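Local coordinates for methyltransferase domain-containing protein (Pyrococcus horikoshii, PDB 1VE3) that binds S-adenosylmethionine and is probably a methyltransferase that uses it as methyl donor, though its substrate is not known, at residues Lys34-Ala46 with Leu97-Phe109. Residues are numbered along the deposited sequence; the frame is centred on the assembly and turned at random.
Sequences KYMKKRGKVLDLA and LSFEDKTFDYVIF. With SAM (S-adenosylmethionine), chain C.
L97 touches both L43 and L45 across the contact, its CD1 meeting L43 CD2 tip to tip and its CD2 lying near L45 CD1. These residues belong to the Rossmann-like fold of class I methyltransferases, where strand 41-45 runs parallel to strand 104-110 at the middle of the sheet. F99 follows, with CE2 against L43 CD1; V64 and V66 of the next strand also touch its ring. The F104 ring is covered on both faces. L43 CB stands over the centre of one face, 3.6 Å from the centroid, and T103 CG2 lies nearer the rim of the opposite face. D105 marks the corner of the chain. Its OD2 takes the N-H of K41 on the anti lone pair, at 2.8 Å and almost straight (177°). Both D105 N and Y106 N donate to K41 O. The parallel ladder continues with L43 N to Y106 O, I108 N to L43 O and L45 N to I108 O. The Y106 side chain leaves the sheet on the face of V42 and D44. Its CG is anti to its carbonyl carbon (chi1 -62°), which sends the ring past V42 CG2 toward the loop before strand 41-45. There Y106 OH donates a hydrogen bond to K38 O at 2.6 Å, in the carbonyl plane and on a lone pair. The CE methyl of selenomethionine M36 sits over one ring face, 4.0 Å from the centroid, in a CH-pi contact. A phenylalanine at Y106 would probably keep this methyl contact but leave K38 O without its hydroxyl partner and the loop less firmly tied. V107 turns to the other side, CG2 against L43 CB. I108 CG1 and CD1 cross the D44 carboxylate near OD1, while D44 OD2 is hydrogen-bonded to S53 OG. F109 ends the segment beside the S-adenosylmethionine site. Its ring edge faces L45 O and A46 CB, and the ligand amino N donates to A46 O at 2.7 Å.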
loop_
_atom_site.group_PDB
_atom_site.type_symbol
_atom_site.label_atom_id
_atom_site.label_comp_id
_atom_site.label_asym_id
_atom_site.label_seq_id
_atom_site.Cartn_x
_atom_site.Cartn_y
_atom_site.Cartn_z
ATOM N N LYS A 34 -0.533 6.625 -18.457
ATOM C CA LYS A 34 -1.247 7.584 -19.280
ATOM C C LYS A 34 -0.267 8.408 -20.105
ATOM O O LYS A 34 -0.643 9.000 -21.118
ATOM C CB LYS A 34 -2.086 8.508 -18.393
ATOM C CG LYS A 34 -2.865 9.581 -19.139
ATOM C CD LYS A 34 -3.772 10.338 -18.182
ATOM C CE LYS A 34 -4.541 11.437 -18.886
ATOM N NZ LYS A 34 -5.508 12.113 -17.972
ATOM N N TYR A 35 0.992 8.434 -19.681
ATOM C CA TYR A 35 2.007 9.209 -20.383
ATOM C C TYR A 35 3.222 8.390 -20.797
ATOM O O TYR A 35 4.213 8.933 -21.278
ATOM C CB TYR A 35 2.439 10.389 -19.513
ATOM C CG TYR A 35 1.307 11.339 -19.188
ATOM C CD1 TYR A 35 0.672 12.062 -20.194
ATOM C CD2 TYR A 35 0.869 11.511 -17.879
ATOM C CE1 TYR A 35 -0.371 12.935 -19.904
ATOM C CE2 TYR A 35 -0.174 12.382 -17.578
ATOM C CZ TYR A 35 -0.788 13.090 -18.596
ATOM O OH TYR A 35 -1.815 13.959 -18.302
HETATM N N MSE A 36 3.143 7.079 -20.610
HETATM C CA MSE A 36 4.246 6.199 -20.975
HETATM C C MSE A 36 3.737 5.067 -21.855
HETATM O O MSE A 36 4.066 3.898 -21.644
HETATM C CB MSE A 36 4.911 5.631 -19.719
HETATM C CG MSE A 36 5.604 6.681 -18.858
HETATM SE SE MSE A 36 6.399 5.964 -17.236
HETATM C CE MSE A 36 7.992 5.182 -17.981
ATOM N N LYS A 37 2.925 5.425 -22.842
ATOM C CA LYS A 37 2.362 4.443 -23.756
ATOM C C LYS A 37 3.458 3.752 -24.558
ATOM O O LYS A 37 3.458 2.528 -24.687
ATOM C CB LYS A 37 1.351 5.117 -24.685
ATOM C CG LYS A 37 0.109 5.628 -23.961
ATOM C CD LYS A 37 -0.871 6.282 -24.924
ATOM C CE LYS A 37 -2.191 6.623 -24.243
ATOM N NZ LYS A 37 -2.030 7.565 -23.097
ATOM N N LYS A 38 4.401 4.526 -25.087
ATOM C CA LYS A 38 5.496 3.944 -25.857
ATOM C C LYS A 38 6.598 3.436 -24.933
ATOM O O LYS A 38 7.163 4.199 -24.148
ATOM C CB LYS A 38 6.086 4.972 -26.825
ATOM C CG LYS A 38 7.195 4.409 -27.705
ATOM C CD LYS A 38 7.639 5.402 -28.768
ATOM C CE LYS A 38 8.541 4.729 -29.800
ATOM N NZ LYS A 38 8.956 5.641 -30.906
ATOM N N ARG A 39 6.906 2.147 -25.028
ATOM C CA ARG A 39 7.943 1.559 -24.193
ATOM C C ARG A 39 9.291 2.108 -24.618
ATOM O O ARG A 39 9.437 2.605 -25.736
ATOM C CB ARG A 39 7.948 0.030 -24.323
ATOM C CG ARG A 39 6.576 -0.614 -24.162
ATOM C CD ARG A 39 5.893 -0.173 -22.884
ATOM N NE ARG A 39 4.516 -0.651 -22.808
ATOM C CZ ARG A 39 3.636 -0.261 -21.891
ATOM N NH1 ARG A 39 3.985 0.618 -20.963
ATOM N NH2 ARG A 39 2.402 -0.743 -21.905
ATOM N N GLY A 40 10.272 2.015 -23.725
ATOM C CA GLY A 40 11.600 2.507 -24.030
ATOM C C GLY A 40 12.567 2.327 -22.877
ATOM O O GLY A 40 12.333 1.523 -21.975
ATOM N N LYS A 41 13.658 3.082 -22.902
ATOM C CA LYS A 41 14.674 3.005 -21.855
ATOM C C LYS A 41 14.337 4.013 -20.751
ATOM O O LYS A 41 14.269 5.221 -20.997
ATOM C CB LYS A 41 16.041 3.308 -22.462
ATOM C CG LYS A 41 17.216 2.807 -21.661
ATOM C CD LYS A 41 18.452 2.736 -22.544
ATOM C CE LYS A 41 19.621 2.083 -21.825
ATOM N NZ LYS A 41 20.732 1.788 -22.773
ATOM N N VAL A 42 14.129 3.515 -19.534
ATOM C CA VAL A 42 13.772 4.377 -18.414
ATOM C C VAL A 42 14.838 4.485 -17.326
ATOM O O VAL A 42 15.506 3.507 -16.994
ATOM C CB VAL A 42 12.466 3.893 -17.743
ATOM C CG1 VAL A 42 12.020 4.893 -16.689
ATOM C CG2 VAL A 42 11.382 3.697 -18.791
ATOM N N LEU A 43 14.989 5.689 -16.778
ATOM C CA LEU A 43 15.938 5.925 -15.695
ATOM C C LEU A 43 15.157 6.297 -14.432
ATOM O O LEU A 43 14.432 7.296 -14.408
ATOM C CB LEU A 43 16.905 7.060 -16.042
ATOM C CG LEU A 43 17.773 7.512 -14.855
ATOM C CD1 LEU A 43 18.716 6.392 -14.466
ATOM C CD2 LEU A 43 18.563 8.773 -15.214
ATOM N N ASP A 44 15.293 5.479 -13.392
ATOM C CA ASP A 44 14.614 5.731 -12.123
ATOM C C ASP A 44 15.611 6.489 -11.240
ATOM O O ASP A 44 16.391 5.884 -10.504
ATOM C CB ASP A 44 14.216 4.405 -11.455
ATOM C CG ASP A 44 13.257 4.600 -10.293
ATOM O OD1 ASP A 44 13.055 5.759 -9.874
ATOM O OD2 ASP A 44 12.704 3.594 -9.792
ATOM N N LEU A 45 15.583 7.813 -11.327
ATOM C CA LEU A 45 16.502 8.651 -10.567
ATOM C C LEU A 45 16.077 8.734 -9.099
ATOM O O LEU A 45 14.944 9.132 -8.785
ATOM C CB LEU A 45 16.567 10.043 -11.207
ATOM C CG LEU A 45 17.777 10.912 -10.853
ATOM C CD1 LEU A 45 19.062 10.116 -11.038
ATOM C CD2 LEU A 45 17.781 12.145 -11.736
ATOM N N ALA A 46 17.001 8.375 -8.208
ATOM C CA ALA A 46 16.726 8.340 -6.769
ATOM C C ALA A 46 15.635 7.272 -6.612
ATOM O O ALA A 46 14.547 7.547 -6.105
ATOM C CB ALA A 46 16.225 9.717 -6.277
ATOM N N LEU A 97 25.324 12.441 -13.141
ATOM C CA LEU A 97 25.261 11.086 -13.676
ATOM C C LEU A 97 26.371 10.832 -14.681
ATOM O O LEU A 97 26.813 11.749 -15.373
ATOM C CB LEU A 97 23.910 10.864 -14.350
ATOM C CG LEU A 97 22.686 11.157 -13.481
ATOM C CD1 LEU A 97 21.450 11.241 -14.369
ATOM C CD2 LEU A 97 22.532 10.075 -12.417
ATOM N N SER A 98 26.804 9.578 -14.770
ATOM C CA SER A 98 27.875 9.196 -15.684
ATOM C C SER A 98 27.381 8.713 -17.044
ATOM O O SER A 98 28.190 8.380 -17.908
ATOM C CB SER A 98 28.728 8.090 -15.061
ATOM O OG SER A 98 28.001 6.874 -15.007
ATOM N N PHE A 99 26.066 8.662 -17.235
ATOM C CA PHE A 99 25.512 8.205 -18.508
ATOM C C PHE A 99 25.861 9.173 -19.631
ATOM O O PHE A 99 26.124 10.353 -19.387
ATOM C CB PHE A 99 23.986 8.070 -18.430
ATOM C CG PHE A 99 23.510 7.100 -17.388
ATOM C CD1 PHE A 99 23.870 5.758 -17.452
ATOM C CD2 PHE A 99 22.715 7.532 -16.331
ATOM C CE1 PHE A 99 23.447 4.858 -16.476
ATOM C CE2 PHE A 99 22.287 6.643 -15.348
ATOM C CZ PHE A 99 22.652 5.306 -15.419
ATOM N N GLU A 100 25.862 8.664 -20.858
ATOM C CA GLU A 100 26.155 9.484 -22.026
ATOM C C GLU A 100 24.942 10.363 -22.280
ATOM O O GLU A 100 23.870 10.138 -21.712
ATOM C CB GLU A 100 26.406 8.602 -23.254
ATOM C CG GLU A 100 27.504 7.574 -23.060
ATOM C CD GLU A 100 28.856 8.218 -22.844
ATOM O OE1 GLU A 100 29.421 8.755 -23.823
ATOM O OE2 GLU A 100 29.350 8.197 -21.695
ATOM N N ASP A 101 25.113 11.359 -23.138
ATOM C CA ASP A 101 24.033 12.271 -23.476
ATOM C C ASP A 101 22.964 11.545 -24.286
ATOM O O ASP A 101 23.264 10.603 -25.020
ATOM C CB ASP A 101 24.582 13.453 -24.279
ATOM C CG ASP A 101 25.799 14.080 -23.625
ATOM O OD1 ASP A 101 25.748 14.328 -22.408
ATOM O OD2 ASP A 101 26.805 14.327 -24.321
ATOM N N LYS A 102 21.717 11.977 -24.138
ATOM C CA LYS A 102 20.609 11.378 -24.872
ATOM C C LYS A 102 20.580 9.856 -24.753
ATOM O O LYS A 102 20.511 9.147 -25.752
ATOM C CB LYS A 102 20.706 11.773 -26.347
ATOM C CG LYS A 102 20.626 13.270 -26.589
ATOM C CD LYS A 102 20.925 13.608 -28.042
ATOM C CE LYS A 102 20.627 15.065 -28.328
ATOM N NZ LYS A 102 21.285 15.957 -27.340
ATOM N N THR A 103 20.623 9.353 -23.530
ATOM C CA THR A 103 20.604 7.914 -23.312
ATOM C C THR A 103 19.212 7.362 -23.012
ATOM O O THR A 103 18.918 6.215 -23.342
ATOM C CB THR A 103 21.541 7.523 -22.149
ATOM O OG1 THR A 103 22.905 7.697 -22.555
ATOM C CG2 THR A 103 21.311 6.075 -21.731
ATOM N N PHE A 104 18.345 8.173 -22.417
ATOM C CA PHE A 104 17.019 7.682 -22.043
ATOM C C PHE A 104 15.804 8.237 -22.771
ATOM O O PHE A 104 15.826 9.340 -23.312
ATOM C CB PHE A 104 16.830 7.879 -20.535
ATOM C CG PHE A 104 17.875 7.191 -19.707
ATOM C CD1 PHE A 104 17.740 5.847 -19.364
ATOM C CD2 PHE A 104 19.020 7.877 -19.304
ATOM C CE1 PHE A 104 18.735 5.191 -18.631
ATOM C CE2 PHE A 104 20.023 7.229 -18.570
ATOM C CZ PHE A 104 19.876 5.882 -18.234
ATOM N N ASP A 105 14.742 7.437 -22.778
ATOM C CA ASP A 105 13.470 7.816 -23.386
ATOM C C ASP A 105 12.599 8.390 -22.272
ATOM O O ASP A 105 11.703 9.196 -22.519
ATOM C CB ASP A 105 12.765 6.596 -23.979
ATOM C CG ASP A 105 13.489 6.028 -25.179
ATOM O OD1 ASP A 105 13.583 6.737 -26.214
ATOM O OD2 ASP A 105 13.960 4.868 -25.079
ATOM N N TYR A 106 12.873 7.944 -21.046
ATOM C CA TYR A 106 12.143 8.388 -19.860
ATOM C C TYR A 106 13.062 8.452 -18.653
ATOM O O TYR A 106 14.029 7.703 -18.539
ATOM C CB TYR A 106 11.006 7.429 -19.488
ATOM C CG TYR A 106 9.913 7.249 -20.504
ATOM C CD1 TYR A 106 9.964 6.210 -21.427
ATOM C CD2 TYR A 106 8.805 8.094 -20.518
ATOM C CE1 TYR A 106 8.937 6.010 -22.339
ATOM C CE2 TYR A 106 7.770 7.905 -21.425
ATOM C CZ TYR A 106 7.843 6.858 -22.335
ATOM O OH TYR A 106 6.824 6.654 -23.240
ATOM N N VAL A 107 12.726 9.357 -17.748
ATOM C CA VAL A 107 13.444 9.542 -16.505
ATOM C C VAL A 107 12.354 9.864 -15.502
ATOM O O VAL A 107 11.661 10.868 -15.647
ATOM C CB VAL A 107 14.422 10.732 -16.579
ATOM C CG1 VAL A 107 14.955 11.050 -15.197
ATOM C CG2 VAL A 107 15.567 10.401 -17.524
ATOM N N ILE A 108 12.170 8.997 -14.510
ATOM C CA ILE A 108 11.155 9.238 -13.491
ATOM C C ILE A 108 11.860 9.663 -12.216
ATOM O O ILE A 108 12.945 9.169 -11.894
ATOM C CB ILE A 108 10.277 7.988 -13.239
ATOM C CG1 ILE A 108 11.122 6.843 -12.672
ATOM C CG2 ILE A 108 9.624 7.566 -14.544
ATOM C CD1 ILE A 108 10.317 5.589 -12.340
ATOM N N PHE A 109 11.229 10.589 -11.502
ATOM C CA PHE A 109 11.781 11.180 -10.287
ATOM C C PHE A 109 10.598 11.330 -9.324
ATOM O O PHE A 109 9.788 12.266 -9.434
ATOM C CB PHE A 109 12.392 12.537 -10.681
ATOM C CG PHE A 109 13.168 13.218 -9.598
ATOM C CD1 PHE A 109 14.150 12.541 -8.886
ATOM C CD2 PHE A 109 12.966 14.570 -9.343
ATOM C CE1 PHE A 109 14.921 13.199 -7.934
ATOM C CE2 PHE A 109 13.734 15.243 -8.391
ATOM C CZ PHE A 109 14.714 14.555 -7.688
HETATM N N SAM C . 11.880 7.232 -5.899
HETATM C CA SAM C . 11.830 6.572 -4.563
HETATM C C SAM C . 10.436 5.993 -4.333
HETATM O O SAM C . 10.342 4.898 -3.764
HETATM O OXT SAM C . 9.473 6.708 -4.753
HETATM C CB SAM C . 12.112 7.609 -3.524
HETATM C CG SAM C . 12.648 7.071 -2.292
HETATM S SD SAM C . 12.996 8.327 -0.997
HETATM C CE SAM C . 11.522 9.046 -0.634
HETATM C "C5'" SAM C . 14.182 9.451 -1.750
HETATM C "C4'" SAM C . 15.585 8.825 -2.248
HETATM O "O4'" SAM C . 16.405 9.890 -2.841
HETATM C "C3'" SAM C . 16.466 8.322 -1.115
HETATM O "O3'" SAM C . 16.401 6.847 -1.446
HETATM C "C2'" SAM C . 17.883 8.727 -1.333
HETATM O "O2'" SAM C . 18.977 7.886 -1.140
HETATM C "C1'" SAM C . 17.733 9.419 -2.739
HETATM N N9 SAM C . 18.694 10.511 -2.939
HETATM C C8 SAM C . 19.010 11.636 -2.178
HETATM N N7 SAM C . 19.943 12.388 -2.708
HETATM C C5 SAM C . 20.272 11.751 -3.864
HETATM C C6 SAM C . 21.225 12.020 -4.941
HETATM N N6 SAM C . 22.031 13.096 -4.937
HETATM N N1 SAM C . 21.314 11.125 -6.029
HETATM C C2 SAM C . 20.508 10.016 -6.068
HETATM N N3 SAM C . 19.592 9.673 -5.121
HETATM C C4 SAM C . 19.511 10.579 -4.034
#